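Local coordinates for cupin 2, conserved barrel domain protein (Novosphingobium aromaticivorans DSM 12444, PDB 3ES1) that is of unknown function but folds as a cupin-type beta barrel and is found as an assembly of two chains, at residues F47-T55 with E63-A71; N98-E109 with C145-A156. All blocks are in the same frame, centred on the assembly; numbering follows the deposited sequence.

Contact 1 of 2, residues F47-T55 with E63-A71; sequences FLLVWTTAT and ETDGRQREA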
loop_
_atom_site.group_PDB
_atom_site.type_symbol
_atom_site.label_atom_id
_atom_site.label_comp_id
_atom_site.label_asym_id
_atom_site.label_seq_id
_atom_site.Cartn_x
_atom_site.Cartn_y
_atom_site.Cartn_z
ATOM N N PHE A 47 -1.211 -10.462 -13.010
ATOM C CA PHE A 47 -0.764 -10.067 -11.662
ATOM C C PHE A 47 0.738 -10.193 -11.391
ATOM O O PHE A 47 1.467 -10.873 -12.099
ATOM C CB PHE A 47 -1.572 -10.834 -10.593
ATOM C CG PHE A 47 -0.946 -12.121 -10.155
ATOM C CD1 PHE A 47 -0.856 -13.204 -11.005
ATOM C CD2 PHE A 47 -0.450 -12.241 -8.885
ATOM C CE1 PHE A 47 -0.243 -14.369 -10.578
ATOM C CE2 PHE A 47 0.152 -13.392 -8.464
ATOM C CZ PHE A 47 0.240 -14.457 -9.282
ATOM N N LEU A 48 1.181 -9.478 -10.332
ATOM C CA LEU A 48 2.541 -9.602 -9.816
ATOM C C LEU A 48 2.598 -9.477 -8.338
ATOM O O LEU A 48 2.229 -8.435 -7.803
ATOM C CB LEU A 48 3.468 -8.540 -10.444
ATOM C CG LEU A 48 4.946 -8.410 -10.050
ATOM C CD1 LEU A 48 5.769 -9.664 -10.457
ATOM C CD2 LEU A 48 5.598 -7.132 -10.632
ATOM N N LEU A 49 3.094 -10.532 -7.678
ATOM C CA LEU A 49 3.474 -10.460 -6.240
ATOM C C LEU A 49 4.709 -9.603 -6.068
ATOM O O LEU A 49 5.696 -9.768 -6.774
ATOM C CB LEU A 49 3.714 -11.868 -5.690
ATOM C CG LEU A 49 4.060 -11.998 -4.231
ATOM C CD1 LEU A 49 3.018 -11.300 -3.370
ATOM C CD2 LEU A 49 4.280 -13.444 -3.877
ATOM N N VAL A 50 4.660 -8.681 -5.119
ATOM C CA VAL A 50 5.778 -7.780 -4.908
ATOM C C VAL A 50 6.556 -8.106 -3.631
ATOM O O VAL A 50 7.765 -8.179 -3.663
ATOM C CB VAL A 50 5.304 -6.308 -4.973
ATOM C CG1 VAL A 50 6.402 -5.378 -4.539
ATOM C CG2 VAL A 50 4.883 -6.011 -6.467
ATOM N N TRP A 51 5.829 -8.310 -2.544
ATOM C CA TRP A 51 6.404 -8.615 -1.228
ATOM C C TRP A 51 5.362 -9.252 -0.322
ATOM O O TRP A 51 4.147 -9.087 -0.522
ATOM C CB TRP A 51 6.971 -7.324 -0.554
ATOM C CG TRP A 51 8.036 -7.577 0.506
ATOM C CD1 TRP A 51 7.853 -7.630 1.841
ATOM C CD2 TRP A 51 9.419 -7.887 0.284
ATOM N NE1 TRP A 51 9.019 -7.944 2.481
ATOM C CE2 TRP A 51 10.007 -8.095 1.550
ATOM C CE3 TRP A 51 10.215 -8.019 -0.861
ATOM C CZ2 TRP A 51 11.363 -8.429 1.695
ATOM C CZ3 TRP A 51 11.521 -8.313 -0.722
ATOM C CH2 TRP A 51 12.099 -8.528 0.547
ATOM N N THR A 52 5.891 -9.937 0.677
ATOM C CA THR A 52 5.139 -10.516 1.794
ATOM C C THR A 52 5.943 -10.454 3.065
ATOM O O THR A 52 7.173 -10.481 3.036
ATOM C CB THR A 52 4.807 -11.992 1.568
ATOM O OG1 THR A 52 6.003 -12.772 1.556
ATOM C CG2 THR A 52 4.037 -12.173 0.256
ATOM N N THR A 53 5.255 -10.395 4.192
ATOM C CA THR A 53 5.901 -10.612 5.506
ATOM C C THR A 53 5.193 -11.780 6.175
ATOM O O THR A 53 3.968 -11.928 6.033
ATOM C CB THR A 53 5.839 -9.312 6.368
ATOM O OG1 THR A 53 4.491 -9.023 6.728
ATOM C CG2 THR A 53 6.415 -8.146 5.592
ATOM N N ALA A 54 5.954 -12.629 6.865
ATOM C CA ALA A 54 5.391 -13.868 7.424
ATOM C C ALA A 54 4.448 -13.517 8.563
ATOM O O ALA A 54 3.480 -14.211 8.806
ATOM C CB ALA A 54 6.503 -14.853 7.899
ATOM N N THR A 55 4.744 -12.396 9.218
ATOM C CA THR A 55 3.977 -11.907 10.363
ATOM C C THR A 55 3.714 -10.416 10.238
ATOM O O THR A 55 4.400 -9.707 9.475
ATOM C CB THR A 55 4.732 -12.130 11.686
ATOM O OG1 THR A 55 5.954 -11.387 11.682
ATOM C CG2 THR A 55 5.067 -13.651 11.888
ATOM N N GLU A 63 15.653 -11.648 6.141
ATOM C CA GLU A 63 16.324 -11.319 4.880
ATOM C C GLU A 63 15.698 -12.062 3.701
ATOM O O GLU A 63 16.119 -11.897 2.559
ATOM C CB GLU A 63 17.835 -11.597 5.010
ATOM C CG GLU A 63 18.553 -10.710 6.055
ATOM C CD GLU A 63 18.365 -9.183 5.810
ATOM O OE1 GLU A 63 18.467 -8.790 4.605
ATOM O OE2 GLU A 63 18.123 -8.374 6.796
ATOM N N THR A 64 14.679 -12.864 3.969
ATOM C CA THR A 64 13.914 -13.514 2.876
ATOM C C THR A 64 13.349 -12.546 1.857
ATOM O O THR A 64 12.761 -11.537 2.226
ATOM C CB THR A 64 12.690 -14.288 3.409
ATOM O OG1 THR A 64 13.088 -15.063 4.540
ATOM C CG2 THR A 64 12.101 -15.219 2.323
ATOM N N ASP A 65 13.488 -12.891 0.579
ATOM C CA ASP A 65 12.725 -12.213 -0.483
ATOM C C ASP A 65 11.244 -12.554 -0.357
ATOM O O ASP A 65 10.848 -13.714 -0.420
ATOM C CB ASP A 65 13.232 -12.560 -1.887
ATOM C CG ASP A 65 12.587 -11.728 -2.950
ATOM O OD1 ASP A 65 11.439 -11.270 -2.792
ATOM O OD2 ASP A 65 13.196 -11.531 -3.992
ATOM N N GLY A 66 10.452 -11.512 -0.121
ATOM C CA GLY A 66 9.050 -11.637 0.149
ATOM C C GLY A 66 8.274 -12.236 -1.011
ATOM O O GLY A 66 7.184 -12.779 -0.835
ATOM N N ARG A 67 8.887 -12.190 -2.187
ATOM C CA ARG A 67 8.257 -12.674 -3.406
ATOM C C ARG A 67 8.458 -14.197 -3.499
ATOM O O ARG A 67 7.767 -14.889 -4.216
ATOM C CB ARG A 67 8.848 -11.932 -4.622
ATOM C CG ARG A 67 8.449 -12.413 -5.920
ATOM C CD ARG A 67 9.098 -11.553 -7.028
ATOM N NE ARG A 67 8.371 -10.326 -7.325
ATOM C CZ ARG A 67 8.885 -9.243 -7.915
ATOM N NH1 ARG A 67 10.142 -9.215 -8.312
ATOM N NH2 ARG A 67 8.135 -8.177 -8.123
ATOM N N GLN A 68 9.366 -14.708 -2.683
ATOM C CA GLN A 68 9.765 -16.104 -2.762
ATOM C C GLN A 68 9.598 -16.799 -1.435
ATOM O O GLN A 68 10.320 -17.731 -1.129
ATOM C CB GLN A 68 11.236 -16.228 -3.187
ATOM C CG GLN A 68 11.594 -15.565 -4.497
ATOM C CD GLN A 68 10.902 -16.207 -5.697
ATOM O OE1 GLN A 68 10.519 -17.389 -5.662
ATOM N NE2 GLN A 68 10.754 -15.440 -6.772
ATOM N N ARG A 69 8.694 -16.320 -0.621
ATOM C CA ARG A 69 8.476 -16.883 0.700
ATOM C C ARG A 69 7.548 -18.083 0.633
ATOM O O ARG A 69 6.494 -18.048 -0.014
ATOM C CB ARG A 69 7.904 -15.789 1.614
ATOM C CG ARG A 69 7.651 -16.174 3.033
ATOM C CD ARG A 69 6.976 -15.029 3.816
ATOM N NE ARG A 69 7.607 -13.727 3.668
ATOM C CZ ARG A 69 8.712 -13.372 4.303
ATOM N NH1 ARG A 69 9.337 -14.268 5.066
ATOM N NH2 ARG A 69 9.211 -12.152 4.175
ATOM N N GLU A 70 7.975 -19.149 1.298
ATOM C CA GLU A 70 7.149 -20.345 1.494
ATOM C C GLU A 70 5.829 -19.981 2.138
ATOM O O GLU A 70 5.732 -19.109 2.992
ATOM C CB GLU A 70 7.872 -21.382 2.366
ATOM N N ALA A 71 4.813 -20.702 1.721
ATOM C CA ALA A 71 3.461 -20.538 2.266
ATOM C C ALA A 71 3.429 -20.821 3.763
ATOM O O ALA A 71 4.006 -21.808 4.221
ATOM C CB ALA A 71 2.473 -21.472 1.517
#

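Contact 2 of 2, residues N98-E109 with C145-A156; sequences NSIDYGIVLEGE and CRIAFILIEAPA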
loop_
_atom_site.group_PDB
_atom_site.type_symbol
_atom_site.label_atom_id
_atom_site.label_comp_id
_atom_site.label_asym_id
_atom_site.label_seq_id
_atom_site.Cartn_x
_atom_site.Cartn_y
_atom_site.Cartn_z
ATOM N N ASN A 98 -9.814 -12.555 5.540
ATOM C CA ASN A 98 -9.475 -12.139 6.915
ATOM C C ASN A 98 -8.279 -11.184 6.949
ATOM O O ASN A 98 -7.132 -11.514 7.326
ATOM C CB ASN A 98 -9.282 -13.346 7.826
ATOM C CG ASN A 98 -10.554 -14.128 8.020
ATOM O OD1 ASN A 98 -11.644 -13.630 7.788
ATOM N ND2 ASN A 98 -10.423 -15.349 8.445
ATOM N N SER A 99 -8.608 -9.972 6.545
ATOM C CA SER A 99 -7.627 -8.934 6.315
ATOM C C SER A 99 -8.292 -7.585 6.161
ATOM O O SER A 99 -9.477 -7.480 5.855
ATOM C CB SER A 99 -6.830 -9.242 5.038
ATOM O OG SER A 99 -7.665 -9.279 3.880
ATOM N N ILE A 100 -7.492 -6.560 6.380
ATOM C CA ILE A 100 -7.816 -5.216 5.892
ATOM C C ILE A 100 -6.871 -4.979 4.736
ATOM O O ILE A 100 -5.708 -5.319 4.804
ATOM C CB ILE A 100 -7.700 -4.106 7.008
ATOM C CG1 ILE A 100 -8.310 -2.768 6.556
ATOM C CG2 ILE A 100 -6.252 -3.877 7.551
ATOM C CD1 ILE A 100 -8.367 -1.685 7.686
ATOM N N ASP A 101 -7.408 -4.457 3.648
ATOM C CA ASP A 101 -6.638 -4.194 2.457
ATOM C C ASP A 101 -6.675 -2.735 2.037
ATOM O O ASP A 101 -7.695 -2.141 2.050
ATOM C CB ASP A 101 -7.116 -5.018 1.271
ATOM C CG ASP A 101 -7.665 -6.349 1.654
ATOM O OD1 ASP A 101 -7.000 -7.038 2.398
ATOM O OD2 ASP A 101 -8.731 -6.639 1.169
ATOM N N TYR A 102 -5.546 -2.197 1.654
ATOM C CA TYR A 102 -5.458 -0.883 1.055
ATOM C C TYR A 102 -5.245 -1.098 -0.443
ATOM O O TYR A 102 -4.260 -1.691 -0.870
ATOM C CB TYR A 102 -4.307 -0.052 1.642
ATOM C CG TYR A 102 -4.327 0.076 3.119
ATOM C CD1 TYR A 102 -5.538 0.329 3.810
ATOM C CD2 TYR A 102 -3.145 -0.053 3.880
ATOM C CE1 TYR A 102 -5.552 0.455 5.209
ATOM C CE2 TYR A 102 -3.171 0.072 5.290
ATOM C CZ TYR A 102 -4.378 0.359 5.943
ATOM O OH TYR A 102 -4.392 0.477 7.330
ATOM N N GLY A 103 -6.174 -0.608 -1.234
ATOM C CA GLY A 103 -6.046 -0.708 -2.689
ATOM C C GLY A 103 -5.858 0.657 -3.297
ATOM O O GLY A 103 -6.597 1.584 -2.983
ATOM N N ILE A 104 -4.880 0.763 -4.203
ATOM C CA ILE A 104 -4.592 2.035 -4.880
ATOM C C ILE A 104 -4.687 1.879 -6.369
ATOM O O ILE A 104 -3.967 1.066 -6.990
ATOM C CB ILE A 104 -3.200 2.653 -4.459
ATOM C CG1 ILE A 104 -3.077 2.723 -2.909
ATOM C CG2 ILE A 104 -3.056 4.081 -4.982
ATOM C CD1 ILE A 104 -2.371 1.519 -2.285
ATOM N N VAL A 105 -5.571 2.662 -6.954
ATOM C CA VAL A 105 -5.792 2.567 -8.409
ATOM C C VAL A 105 -4.672 3.329 -9.141
ATOM O O VAL A 105 -4.622 4.576 -9.108
ATOM C CB VAL A 105 -7.221 3.024 -8.845
ATOM C CG1 VAL A 105 -7.455 2.720 -10.322
ATOM C CG2 VAL A 105 -8.330 2.378 -7.991
ATOM N N LEU A 106 -3.811 2.597 -9.861
ATOM C CA LEU A 106 -2.629 3.232 -10.440
ATOM C C LEU A 106 -2.914 3.782 -11.825
ATOM O O LEU A 106 -2.365 4.809 -12.279
ATOM C CB LEU A 106 -1.429 2.251 -10.495
ATOM C CG LEU A 106 -0.971 1.584 -9.154
ATOM C CD1 LEU A 106 0.353 0.871 -9.345
ATOM C CD2 LEU A 106 -0.895 2.566 -8.012
ATOM N N GLU A 107 -3.754 3.041 -12.505
ATOM C CA GLU A 107 -4.082 3.277 -13.926
ATOM C C GLU A 107 -5.474 2.749 -14.231
ATOM O O GLU A 107 -5.825 1.644 -13.857
ATOM C CB GLU A 107 -3.071 2.568 -14.828
ATOM C CG GLU A 107 -3.496 2.392 -16.247
ATOM C CD GLU A 107 -3.508 3.672 -17.090
ATOM O OE1 GLU A 107 -2.872 4.685 -16.692
ATOM O OE2 GLU A 107 -4.164 3.641 -18.170
ATOM N N GLY A 108 -6.260 3.555 -14.934
ATOM C CA GLY A 108 -7.612 3.194 -15.273
ATOM C C GLY A 108 -8.568 3.406 -14.113
ATOM O O GLY A 108 -8.276 4.107 -13.165
ATOM N N GLU A 109 -9.736 2.805 -14.254
ATOM C CA GLU A 109 -10.718 2.777 -13.199
ATOM C C GLU A 109 -11.418 1.452 -13.111
ATOM O O GLU A 109 -11.445 0.645 -14.049
ATOM C CB GLU A 109 -11.717 3.909 -13.307
ATOM C CG GLU A 109 -12.525 3.966 -14.563
ATOM C CD GLU A 109 -13.320 5.266 -14.634
ATOM O OE1 GLU A 109 -12.748 6.352 -14.400
ATOM O OE2 GLU A 109 -14.516 5.206 -14.885
ATOM N N CYS A 145 -7.084 -1.912 -16.026
ATOM C CA CYS A 145 -6.968 -1.161 -14.794
ATOM C C CYS A 145 -5.967 -1.837 -13.860
ATOM O O CYS A 145 -6.104 -3.027 -13.538
ATOM C CB CYS A 145 -8.336 -1.124 -14.092
ATOM S SG CYS A 145 -8.290 -0.268 -12.514
ATOM N N ARG A 146 -4.964 -1.083 -13.457
ATOM C CA ARG A 146 -3.925 -1.564 -12.536
ATOM C C ARG A 146 -4.182 -1.061 -11.134
ATOM O O ARG A 146 -4.345 0.129 -10.896
ATOM C CB ARG A 146 -2.531 -1.134 -12.979
ATOM C CG ARG A 146 -1.444 -1.549 -11.984
ATOM C CD ARG A 146 -0.036 -1.417 -12.554
ATOM N NE ARG A 146 0.192 -2.464 -13.540
ATOM C CZ ARG A 146 1.268 -2.575 -14.320
ATOM N NH1 ARG A 146 2.287 -1.709 -14.266
ATOM N NH2 ARG A 146 1.312 -3.570 -15.179
ATOM N N ILE A 147 -4.202 -2.008 -10.203
ATOM C CA ILE A 147 -4.390 -1.699 -8.792
ATOM C C ILE A 147 -3.284 -2.344 -7.957
ATOM O O ILE A 147 -2.927 -3.485 -8.152
ATOM C CB ILE A 147 -5.801 -2.182 -8.250
ATOM C CG1 ILE A 147 -6.953 -1.674 -9.133
ATOM C CG2 ILE A 147 -6.013 -1.693 -6.798
ATOM C CD1 ILE A 147 -8.334 -2.330 -8.863
ATOM N N ALA A 148 -2.712 -1.547 -7.069
ATOM C CA ALA A 148 -1.771 -2.062 -6.052
ATOM C C ALA A 148 -2.570 -2.373 -4.806
ATOM O O ALA A 148 -3.291 -1.492 -4.262
ATOM C CB ALA A 148 -0.676 -0.994 -5.722
ATOM N N PHE A 149 -2.426 -3.607 -4.343
ATOM C CA PHE A 149 -3.116 -4.076 -3.156
ATOM C C PHE A 149 -2.148 -4.462 -2.054
ATOM O O PHE A 149 -1.223 -5.263 -2.243
ATOM C CB PHE A 149 -3.965 -5.320 -3.453
ATOM C CG PHE A 149 -5.189 -5.059 -4.251
ATOM C CD1 PHE A 149 -6.255 -4.371 -3.708
ATOM C CD2 PHE A 149 -5.292 -5.526 -5.539
ATOM C CE1 PHE A 149 -7.410 -4.135 -4.458
ATOM C CE2 PHE A 149 -6.470 -5.314 -6.295
ATOM C CZ PHE A 149 -7.514 -4.622 -5.763
ATOM N N ILE A 150 -2.428 -3.919 -0.878
ATOM C CA ILE A 150 -1.755 -4.296 0.351
ATOM C C ILE A 150 -2.737 -4.948 1.331
ATOM O O ILE A 150 -3.679 -4.327 1.796
ATOM C CB ILE A 150 -1.072 -3.091 1.033
ATOM C CG1 ILE A 150 -0.048 -2.403 0.106
ATOM C CG2 ILE A 150 -0.335 -3.533 2.332
ATOM C CD1 ILE A 150 -0.614 -1.426 -0.955
ATOM N N LEU A 151 -2.479 -6.206 1.662
ATOM C CA LEU A 151 -3.386 -6.964 2.498
ATOM C C LEU A 151 -2.720 -7.244 3.829
ATOM O O LEU A 151 -1.637 -7.782 3.893
ATOM C CB LEU A 151 -3.851 -8.283 1.798
ATOM C CG LEU A 151 -4.517 -8.141 0.405
ATOM C CD1 LEU A 151 -3.485 -8.172 -0.764
ATOM C CD2 LEU A 151 -5.601 -9.215 0.172
ATOM N N ILE A 152 -3.412 -6.875 4.898
ATOM C CA ILE A 152 -2.877 -7.004 6.248
ATOM C C ILE A 152 -3.822 -7.854 7.092
ATOM O O ILE A 152 -5.020 -7.597 7.167
ATOM C CB ILE A 152 -2.688 -5.607 6.914
ATOM C CG1 ILE A 152 -1.679 -4.736 6.154
ATOM C CG2 ILE A 152 -2.222 -5.748 8.384
ATOM C CD1 ILE A 152 -1.766 -3.245 6.498
ATOM N N GLU A 153 -3.257 -8.945 7.627
ATOM C CA GLU A 153 -3.924 -9.854 8.548
ATOM C C GLU A 153 -4.886 -9.152 9.515
ATOM O O GLU A 153 -4.556 -8.121 10.097
ATOM C CB GLU A 153 -2.839 -10.643 9.325
ATOM C CG GLU A 153 -3.401 -11.628 10.311
ATOM C CD GLU A 153 -2.339 -12.349 11.136
ATOM O OE1 GLU A 153 -1.116 -12.258 10.819
ATOM O OE2 GLU A 153 -2.751 -12.987 12.130
ATOM N N ALA A 154 -6.105 -9.690 9.607
ATOM C CA ALA A 154 -7.047 -9.357 10.687
ATOM C C ALA A 154 -7.894 -10.588 10.976
ATOM O O ALA A 154 -8.095 -11.446 10.102
ATOM C CB ALA A 154 -7.943 -8.135 10.353
ATOM N N PRO A 155 -8.356 -10.713 12.216
ATOM C CA PRO A 155 -9.302 -11.787 12.493
ATOM C C PRO A 155 -10.567 -11.704 11.630
ATOM O O PRO A 155 -10.935 -10.652 11.063
ATOM C CB PRO A 155 -9.640 -11.597 13.978
ATOM C CG PRO A 155 -8.643 -10.653 14.511
ATOM C CD PRO A 155 -8.071 -9.880 13.383
ATOM N N ALA A 156 -11.240 -12.827 11.582
ATOM C CA ALA A 156 -12.551 -12.881 10.997
ATOM C C ALA A 156 -13.408 -11.831 11.623
ATOM O O ALA A 156 -13.336 -11.554 12.829
ATOM C CB ALA A 156 -13.187 -14.297 11.169
#

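Contact 1 of 2, residues F47-T55 with E63-A71
W51 and G66, whose CA atoms are 4.2 Å apart, mark the place where the irregular chain of 63-71 lies against strand 45-53 without adding a strand to the sheet. The strand belongs to the long antiparallel sheet of the cupin-like fold, and V50 and W51 form a classic beta bulge opposite I81. In the loop, D65 OD1 accepts from R67 N to close an Asx turn, bringing G66 over the indole. Its CA sits 3.8 Å from the centroid of the six-membered ring of W51, 14° off the normal, a CH-pi contact. Glycine suits the spot, because a beta carbon would collide with W51 CD2 and T52 N. V129 of the second subunit also packs on W51.

T52 carries most of the polar bonding. With chi1 at 66°, OG1 is turned to the loop and gives its proton to G66 O, 2.7 Å away in the carbonyl plane on a lone pair. The same OG1 accepts from R69 NE at 2.8 Å, so this small hydroxyl works in both directions. R69 approaches side-on, its NH2 reaching T52 O at 2.9 Å from above the carbonyl plane, while A54 N lies over one face of the guanidinium. R69 NH1 makes a salt bridge with D62.

R67 uses its length differently. Extended through chi2 and bent at chi3 (-83°), it lays NE and NH2 on a single acceptor, L49 O, at 2.8 Å and 3.2 Å, with the oxygen in the guanidinium plane. R67 NH1 meets D33 in a salt bridge, so the charge has a mate in strand 27-39. At the tip of the arginine, L48 CD1 lies 3.6 Å from R67 NH2.

Contact 2 of 2, residues N98-E109 with C145-A156
Antiparallel pairing of strands 99-107 and 145-153 within the cupin domain joins I100 to I152, Y102 to I150 and I104 to A148 as hydrogen-bonded pairs, I104 N lying 2.8 Å from A148 O. A classic beta bulge shifts the register where L106 and E107 both face R146. On the face with these pairs, branched aliphatic groups fill the sheet surface: I104 CD1 meets I150 CD1 at 3.7 Å, and I152 CD1 comes within 3.8 Å of Y102 CE2. On the other face, G103 has no beta carbon to strike the F149 ring. There D101 OD1 accepts from S99 OG at 2.8 Å on its syn lone pair, while the same OD1 lies 3.4 Å from L151 CG; S99 OG also bonds T97. An alanine at D101 is likely to cost S99 OG this acceptor and open a gap beside L151. R146, extended and then bent at chi3 (-72°), carries its guanidinium beyond L106 to D85. Strand 79-86 flanks 145-153 on its far side, 127-130 borders 99-107, and Y102 OH bonds S79 of the second subunit.

Both contacts reach the same seven-stranded sheet, with strand 79-86 lying between strand 45-53 of contact 1 and strand 145-153 of contact 2. Their centres are 16 Å apart and their nearest atoms about 5 Å, so they do not touch. Contact 2 is near the middle of the chain and mostly buried, held by a regular ladder of backbone bonds and apolar packing. Contact 1 is farther out and only partly buried, with two loop arginines and a strand threonine bonding carbonyl oxygens and one hydroxyl between the loop and strand 45-53. Across the dimer, contact 1 of one subunit meets contact 2 of the other: T53 packs on Y102 of the second subunit, and T53 OG1 bonds S79 of its own chain, the serine that also takes that tyrosine's hydroxyl.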